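Local atomic coordinates of 3-oxoacyl-(acyl-carrier protein) synthase II (Thermus thermophilus, PDB entry 1J3N), a protein that catalyses, as a beta-ketoacyl-acyl-carrier-protein synthase, the condensation step that lengthens the growing acyl chain in fatty acid synthesis. Residues A291-T303 with V319-K333. Numbering follows the deposited sequence.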
ATOM      1  N   ALA A 291      29.056  -4.025   7.363  1.00 33.59           N
ATOM      2  CA  ALA A 291      29.516  -2.787   7.969  1.00 33.76           C
ATOM      3  C   ALA A 291      29.582  -1.656   6.946  1.00 33.24           C
ATOM      4  O   ALA A 291      29.770  -1.885   5.748  1.00 34.76           O
ATOM      5  CB  ALA A 291      30.890  -3.005   8.611  1.00 33.19           C
ATOM      6  N   PRO A 292      29.427  -0.410   7.409  1.00 32.68           N
ATOM      7  CA  PRO A 292      29.470   0.754   6.521  1.00 33.02           C
ATOM      8  C   PRO A 292      30.601   0.728   5.484  1.00 32.68           C
ATOM      9  O   PRO A 292      30.405   1.132   4.336  1.00 31.38           O
ATOM     10  CB  PRO A 292      29.602   1.916   7.502  1.00 33.73           C
ATOM     11  CG  PRO A 292      28.814   1.434   8.681  1.00 33.69           C
ATOM     12  CD  PRO A 292      29.273   0.007   8.815  1.00 31.20           C
ATOM     13  N   GLU A 293      31.775   0.244   5.883  1.00 33.73           N
ATOM     14  CA  GLU A 293      32.930   0.195   4.984  1.00 34.49           C
ATOM     15  C   GLU A 293      32.865  -0.863   3.892  1.00 32.73           C
ATOM     16  O   GLU A 293      33.707  -0.887   3.002  1.00 32.78           O
ATOM     17  CB  GLU A 293      34.225   0.008   5.784  1.00 36.25           C
ATOM     18  CG  GLU A 293      34.071  -0.803   7.056  1.00 41.22           C
ATOM     19  CD  GLU A 293      33.504   0.022   8.197  1.00 44.42           C
ATOM     20  OE1 GLU A 293      32.427  -0.340   8.720  1.00 47.69           O
ATOM     21  OE2 GLU A 293      34.136   1.035   8.573  1.00 46.47           O
ATOM     22  N   GLN A 294      31.872  -1.737   3.953  1.00 33.52           N
ATOM     23  CA  GLN A 294      31.730  -2.781   2.948  1.00 31.53           C
ATOM     24  C   GLN A 294      30.925  -2.294   1.746  1.00 31.25           C
ATOM     25  O   GLN A 294      30.813  -2.993   0.740  1.00 32.40           O
ATOM     26  CB  GLN A 294      31.057  -4.005   3.561  1.00 32.04           C
ATOM     27  CG  GLN A 294      31.950  -4.789   4.512  1.00 33.11           C
ATOM     28  CD  GLN A 294      31.236  -5.974   5.113  1.00 32.01           C
ATOM     29  OE1 GLN A 294      30.515  -5.845   6.101  1.00 33.04           O
ATOM     30  NE2 GLN A 294      31.417  -7.138   4.510  1.00 32.73           N
ATOM     31  N   VAL A 295      30.364  -1.096   1.859  1.00 28.91           N
ATOM     32  CA  VAL A 295      29.573  -0.521   0.779  1.00 27.62           C
ATOM     33  C   VAL A 295      30.460   0.353  -0.096  1.00 26.71           C
ATOM     34  O   VAL A 295      31.237   1.157   0.414  1.00 26.75           O
ATOM     35  CB  VAL A 295      28.403   0.340   1.333  1.00 25.79           C
ATOM     36  CG1 VAL A 295      27.678   1.053   0.192  1.00 28.66           C
ATOM     37  CG2 VAL A 295      27.435  -0.546   2.096  1.00 27.15           C
ATOM     38  N   GLY A 296      30.344   0.180  -1.409  1.00 24.74           N
ATOM     39  CA  GLY A 296      31.133   0.967  -2.340  1.00 25.04           C
ATOM     40  C   GLY A 296      30.304   1.874  -3.235  1.00 24.82           C
ATOM     41  O   GLY A 296      30.845   2.763  -3.894  1.00 25.08           O
ATOM     42  N   TYR A 297      28.992   1.656  -3.261  1.00 24.10           N
ATOM     43  CA  TYR A 297      28.092   2.470  -4.078  1.00 25.52           C
ATOM     44  C   TYR A 297      26.742   2.746  -3.414  1.00 24.29           C
ATOM     45  O   TYR A 297      26.193   1.884  -2.731  1.00 23.42           O
ATOM     46  CB  TYR A 297      27.832   1.787  -5.428  1.00 24.79           C
ATOM     47  CG  TYR A 297      26.826   2.515  -6.293  1.00 25.95           C
ATOM     48  CD1 TYR A 297      27.008   3.860  -6.615  1.00 25.96           C
ATOM     49  CD2 TYR A 297      25.704   1.858  -6.813  1.00 25.23           C
ATOM     50  CE1 TYR A 297      26.112   4.535  -7.433  1.00 26.55           C
ATOM     51  CE2 TYR A 297      24.791   2.531  -7.637  1.00 26.64           C
ATOM     52  CZ  TYR A 297      25.010   3.869  -7.943  1.00 27.19           C
ATOM     53  OH  TYR A 297      24.156   4.551  -8.784  1.00 29.86           O
ATOM     54  N   ILE A 298      26.223   3.956  -3.624  1.00 24.33           N
ATOM     55  CA  ILE A 298      24.925   4.348  -3.094  1.00 23.45           C
ATOM     56  C   ILE A 298      24.116   5.035  -4.174  1.00 23.64           C
ATOM     57  O   ILE A 298      24.495   6.110  -4.648  1.00 27.27           O
ATOM     58  CB  ILE A 298      25.025   5.344  -1.920  1.00 23.54           C
ATOM     59  CG1 ILE A 298      25.777   4.720  -0.741  1.00 23.56           C
ATOM     60  CG2 ILE A 298      23.627   5.746  -1.476  1.00 21.29           C
ATOM     61  CD1 ILE A 298      25.829   5.620   0.494  1.00 25.82           C
ATOM     62  N   ASN A 299      23.014   4.419  -4.586  1.00 22.22           N
ATOM     63  CA  ASN A 299      22.169   5.061  -5.582  1.00 24.17           C
ATOM     64  C   ASN A 299      21.307   5.980  -4.747  1.00 24.34           C
ATOM     65  O   ASN A 299      20.339   5.550  -4.126  1.00 24.10           O
ATOM     66  CB  ASN A 299      21.298   4.053  -6.337  1.00 22.61           C
ATOM     67  CG  ASN A 299      20.470   4.715  -7.424  1.00 24.29           C
ATOM     68  OD1 ASN A 299      19.404   5.279  -7.160  1.00 25.47           O
ATOM     69  ND2 ASN A 299      20.971   4.673  -8.651  1.00 22.96           N
ATOM     70  N   ALA A 300      21.697   7.250  -4.713  1.00 27.03           N
ATOM     71  CA  ALA A 300      21.003   8.249  -3.924  1.00 26.44           C
ATOM     72  C   ALA A 300      19.581   8.526  -4.365  1.00 27.74           C
ATOM     73  O   ALA A 300      19.176   8.194  -5.478  1.00 26.55           O
ATOM     74  CB  ALA A 300      21.792   9.544  -3.933  1.00 27.05           C
ATOM     75  N   HIS A 301      18.832   9.145  -3.460  1.00 29.80           N
ATOM     76  CA  HIS A 301      17.467   9.541  -3.721  1.00 28.53           C
ATOM     77  C   HIS A 301      17.605  10.816  -4.553  1.00 28.03           C
ATOM     78  O   HIS A 301      16.928  10.989  -5.571  1.00 26.33           O
ATOM     79  CB  HIS A 301      16.752   9.830  -2.401  1.00 30.11           C
ATOM     80  CG  HIS A 301      15.328  10.255  -2.570  1.00 31.66           C
ATOM     81  ND1 HIS A 301      14.420   9.529  -3.308  1.00 33.55           N
ATOM     82  CD2 HIS A 301      14.658  11.336  -2.104  1.00 32.81           C
ATOM     83  CE1 HIS A 301      13.251  10.145  -3.293  1.00 34.03           C
ATOM     84  NE2 HIS A 301      13.369  11.244  -2.569  1.00 32.74           N
ATOM     85  N   GLY A 302      18.520  11.678  -4.109  1.00 26.56           N
ATOM     86  CA  GLY A 302      18.812  12.942  -4.770  1.00 26.13           C
ATOM     87  C   GLY A 302      17.837  13.385  -5.840  1.00 25.41           C
ATOM     88  O   GLY A 302      18.042  13.116  -7.024  1.00 26.40           O
ATOM     89  N   THR A 303      16.787  14.086  -5.428  1.00 26.02           N
ATOM     90  CA  THR A 303      15.766  14.549  -6.362  1.00 27.13           C
ATOM     91  C   THR A 303      16.066  15.931  -6.928  1.00 28.19           C
ATOM     92  O   THR A 303      15.337  16.422  -7.791  1.00 29.54           O
ATOM     93  CB  THR A 303      14.394  14.582  -5.687  1.00 27.24           C
ATOM     94  OG1 THR A 303      14.374  15.617  -4.694  1.00 29.21           O
ATOM     95  CG2 THR A 303      14.106  13.233  -5.015  1.00 25.16           C
ATOM     96  N   VAL A 319      26.342   8.062   8.737  1.00 32.95           N
ATOM     97  CA  VAL A 319      26.375   6.604   8.806  1.00 30.65           C
ATOM     98  C   VAL A 319      27.697   5.994   8.350  1.00 29.51           C
ATOM     99  O   VAL A 319      28.118   4.963   8.861  1.00 28.92           O
ATOM    100  CB  VAL A 319      25.250   5.980   7.941  1.00 31.12           C
ATOM    101  CG1 VAL A 319      25.280   4.466   8.061  1.00 30.46           C
ATOM    102  CG2 VAL A 319      23.902   6.520   8.372  1.00 30.70           C
ATOM    103  N   PHE A 320      28.358   6.632   7.392  1.00 29.94           N
ATOM    104  CA  PHE A 320      29.607   6.092   6.871  1.00 30.69           C
ATOM    105  C   PHE A 320      30.889   6.783   7.346  1.00 31.10           C
ATOM    106  O   PHE A 320      31.987   6.336   7.026  1.00 29.52           O
ATOM    107  CB  PHE A 320      29.537   6.067   5.342  1.00 28.71           C
ATOM    108  CG  PHE A 320      28.488   5.122   4.807  1.00 29.52           C
ATOM    109  CD1 PHE A 320      28.759   3.763   4.668  1.00 29.54           C
ATOM    110  CD2 PHE A 320      27.223   5.587   4.463  1.00 29.55           C
ATOM    111  CE1 PHE A 320      27.788   2.883   4.194  1.00 29.60           C
ATOM    112  CE2 PHE A 320      26.246   4.714   3.990  1.00 28.76           C
ATOM    113  CZ  PHE A 320      26.532   3.357   3.855  1.00 28.06           C
ATOM    114  N   GLY A 321      30.742   7.858   8.112  1.00 31.96           N
ATOM    115  CA  GLY A 321      31.900   8.571   8.635  1.00 35.04           C
ATOM    116  C   GLY A 321      33.115   8.658   7.725  1.00 36.21           C
ATOM    117  O   GLY A 321      33.031   9.177   6.615  1.00 36.47           O
ATOM    118  N   ASP A 322      34.247   8.148   8.203  1.00 37.60           N
ATOM    119  CA  ASP A 322      35.496   8.176   7.445  1.00 38.89           C
ATOM    120  C   ASP A 322      35.370   7.507   6.085  1.00 38.55           C
ATOM    121  O   ASP A 322      36.135   7.805   5.163  1.00 38.77           O
ATOM    122  CB  ASP A 322      36.618   7.471   8.219  1.00 41.89           C
ATOM    123  CG  ASP A 322      36.886   8.095   9.576  1.00 45.24           C
ATOM    124  OD1 ASP A 322      37.103   9.325   9.637  1.00 46.11           O
ATOM    125  OD2 ASP A 322      36.893   7.347  10.582  1.00 45.68           O
ATOM    126  N   HIS A 323      34.408   6.601   5.960  1.00 36.36           N
ATOM    127  CA  HIS A 323      34.215   5.875   4.711  1.00 35.80           C
ATOM    128  C   HIS A 323      33.449   6.637   3.633  1.00 35.61           C
ATOM    129  O   HIS A 323      33.610   6.366   2.442  1.00 33.95           O
ATOM    130  CB  HIS A 323      33.505   4.553   4.979  1.00 34.90           C
ATOM    131  CG  HIS A 323      33.443   3.660   3.783  1.00 34.95           C
ATOM    132  ND1 HIS A 323      34.559   3.052   3.253  1.00 34.13           N
ATOM    133  CD2 HIS A 323      32.404   3.298   2.993  1.00 34.55           C
ATOM    134  CE1 HIS A 323      34.213   2.354   2.185  1.00 35.08           C
ATOM    135  NE2 HIS A 323      32.910   2.487   2.006  1.00 33.77           N
ATOM    136  N   ALA A 324      32.618   7.582   4.058  1.00 34.94           N
ATOM    137  CA  ALA A 324      31.815   8.372   3.140  1.00 36.09           C
ATOM    138  C   ALA A 324      32.650   8.938   2.000  1.00 36.85           C
ATOM    139  O   ALA A 324      32.204   8.983   0.852  1.00 35.46           O
ATOM    140  CB  ALA A 324      31.128   9.506   3.903  1.00 35.12           C
ATOM    141  N   LYS A 325      33.867   9.360   2.327  1.00 38.30           N
ATOM    142  CA  LYS A 325      34.778   9.942   1.355  1.00 39.79           C
ATOM    143  C   LYS A 325      35.272   8.930   0.320  1.00 39.42           C
ATOM    144  O   LYS A 325      35.796   9.310  -0.732  1.00 40.47           O
ATOM    145  CB  LYS A 325      35.969  10.579   2.090  1.00 42.73           C
ATOM    146  CG  LYS A 325      35.559  11.676   3.079  1.00 44.71           C
ATOM    147  CD  LYS A 325      36.739  12.234   3.876  1.00 45.26           C
ATOM    148  CE  LYS A 325      37.330  11.188   4.813  1.00 45.73           C
ATOM    149  NZ  LYS A 325      38.398  11.747   5.688  1.00 44.95           N
ATOM    150  N   ARG A 326      35.096   7.646   0.608  1.00 36.64           N
ATOM    151  CA  ARG A 326      35.545   6.602  -0.307  1.00 37.20           C
ATOM    152  C   ARG A 326      34.377   6.016  -1.104  1.00 35.17           C
ATOM    153  O   ARG A 326      34.564   5.164  -1.972  1.00 33.42           O
ATOM    154  CB  ARG A 326      36.254   5.493   0.478  1.00 39.73           C
ATOM    155  CG  ARG A 326      37.300   4.736  -0.328  1.00 44.75           C
ATOM    156  CD  ARG A 326      38.337   4.077   0.581  1.00 47.35           C
ATOM    157  NE  ARG A 326      37.753   3.039   1.425  1.00 52.09           N
ATOM    158  CZ  ARG A 326      38.441   2.308   2.297  1.00 52.79           C
ATOM    159  NH1 ARG A 326      39.745   2.501   2.448  1.00 54.51           N
ATOM    160  NH2 ARG A 326      37.826   1.377   3.013  1.00 54.31           N
ATOM    161  N   LEU A 327      33.173   6.490  -0.806  1.00 32.51           N
ATOM    162  CA  LEU A 327      31.972   6.018  -1.482  1.00 32.80           C
ATOM    163  C   LEU A 327      31.801   6.669  -2.840  1.00 31.51           C
ATOM    164  O   LEU A 327      32.403   7.698  -3.127  1.00 32.29           O
ATOM    165  CB  LEU A 327      30.724   6.356  -0.660  1.00 33.23           C
ATOM    166  CG  LEU A 327      30.372   5.664   0.652  1.00 34.47           C
ATOM    167  CD1 LEU A 327      29.279   6.465   1.342  1.00 34.18           C
ATOM    168  CD2 LEU A 327      29.918   4.237   0.388  1.00 31.12           C
ATOM    169  N   MET A 328      30.973   6.053  -3.670  1.00 31.06           N
ATOM    170  CA  MET A 328      30.642   6.600  -4.976  1.00 31.27           C
ATOM    171  C   MET A 328      29.134   6.745  -4.890  1.00 30.32           C
ATOM    172  O   MET A 328      28.439   5.792  -4.534  1.00 29.03           O
ATOM    173  CB  MET A 328      31.007   5.637  -6.110  1.00 31.38           C
ATOM    174  CG  MET A 328      32.488   5.594  -6.441  1.00 32.94           C
ATOM    175  SD  MET A 328      32.818   4.576  -7.888  1.00 34.77           S
ATOM    176  CE  MET A 328      32.678   2.927  -7.149  1.00 31.29           C
ATOM    177  N   VAL A 329      28.632   7.935  -5.190  1.00 30.40           N
ATOM    178  CA  VAL A 329      27.203   8.181  -5.116  1.00 30.48           C
ATOM    179  C   VAL A 329      26.728   8.806  -6.419  1.00 31.07           C
ATOM    180  O   VAL A 329      27.351   9.738  -6.929  1.00 32.25           O
ATOM    181  CB  VAL A 329      26.868   9.151  -3.941  1.00 30.96           C
ATOM    182  CG1 VAL A 329      25.360   9.223  -3.726  1.00 30.28           C
ATOM    183  CG2 VAL A 329      27.565   8.695  -2.662  1.00 28.67           C
ATOM    184  N   SER A 330      25.645   8.283  -6.981  1.00 29.71           N
ATOM    185  CA  SER A 330      25.119   8.870  -8.210  1.00 30.16           C
ATOM    186  C   SER A 330      23.596   8.863  -8.176  1.00 29.13           C
ATOM    187  O   SER A 330      22.975   7.997  -7.554  1.00 26.15           O
ATOM    188  CB  SER A 330      25.643   8.132  -9.455  1.00 29.22           C
ATOM    189  OG  SER A 330      24.903   6.963  -9.749  1.00 29.51           O
ATOM    190  N   SER A 331      22.999   9.854  -8.824  1.00 29.10           N
ATOM    191  CA  SER A 331      21.553   9.956  -8.861  1.00 27.33           C
ATOM    192  C   SER A 331      21.015   9.691 -10.251  1.00 26.65           C
ATOM    193  O   SER A 331      21.313  10.425 -11.196  1.00 24.31           O
ATOM    194  CB  SER A 331      21.097  11.340  -8.400  1.00 26.85           C
ATOM    195  OG  SER A 331      19.692  11.475  -8.544  1.00 29.38           O
ATOM    196  N   THR A 332      20.216   8.635 -10.359  1.00 25.68           N
ATOM    197  CA  THR A 332      19.596   8.258 -11.620  1.00 24.95           C
ATOM    198  C   THR A 332      18.661   9.399 -12.039  1.00 25.98           C
ATOM    199  O   THR A 332      18.517   9.704 -13.228  1.00 26.93           O
ATOM    200  CB  THR A 332      18.760   6.966 -11.449  1.00 23.65           C
ATOM    201  OG1 THR A 332      19.601   5.915 -10.954  1.00 22.46           O
ATOM    202  CG2 THR A 332      18.135   6.538 -12.781  1.00 20.89           C
ATOM    203  N   LYS A 333      18.050  10.038 -11.044  1.00 24.97           N
ATOM    204  CA  LYS A 333      17.106  11.125 -11.285  1.00 24.07           C
ATOM    205  C   LYS A 333      17.672  12.273 -12.109  1.00 24.69           C
ATOM    206  O   LYS A 333      16.923  13.100 -12.630  1.00 22.53           O
ATOM    207  CB  LYS A 333      16.567  11.654  -9.956  1.00 24.57           C
ATOM    208  CG  LYS A 333      15.757  10.626  -9.172  1.00 21.52           C
ATOM    209  CD  LYS A 333      14.966  11.282  -8.037  1.00 22.09           C
ATOM    210  CE  LYS A 333      14.045  10.278  -7.337  1.00 24.90           C
ATOM    211  NZ  LYS A 333      14.789   9.193  -6.633  1.00 21.96           N
TER
HETATM  212  O   HOH W   1      18.731   7.654  -8.090  1.00 25.90           O
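I298 and V329 pair at the centre of two short parallel strands, 297-299 and 328-330, whose axes run 15° apart and approach to 4.9 Å. I298 bonds to both neighbours of V329: its N donates to M328 O at 3.0 Å, and its O takes a weak bond from S330 N. Ahead of both strands, H323, whose CG lies anti to the backbone N (chi1 -172°), brings its imidazole against the 3-10 segment 292-294 and V295 just after it. There NE2 gives V295 O a bond of 2.7 Å, nearly straight (163° at the hydrogen) and within the ring plane. E293 CA sits over the ring centre, 3.5 Å from the centroid and almost on the ring normal. A leucine in place of H323 would probably leave V295 O without this donor and E293 CA without a flat face to rest on. F320 turns a ring edge to P292 O, and its CE2 meets I298 CD1 at 3.6 Å; L327 CD1 touches the same methyl, so I298 CD1, the end of the CG1 branch, packs against both. On the sheet face bearing Y297 and S330, the tyrosine OH donates to S330 OG at 2.7 Å, and that oxygen is also bonded to P361 O. Past the strands, S331 OG reaches G302 O at 2.8 Å and K333 NZ reaches H301 O, each in the carbonyl plane on a lone pair; K333 NZ also forms a salt bridge with E347. Helix 306-324 links the strands, making a beta-alpha-beta crossover, and strand 388-394 pairs with the other side of strand 297-299, an arrangement consistent with the C-terminal half of the thiolase fold shared by condensing enzymes.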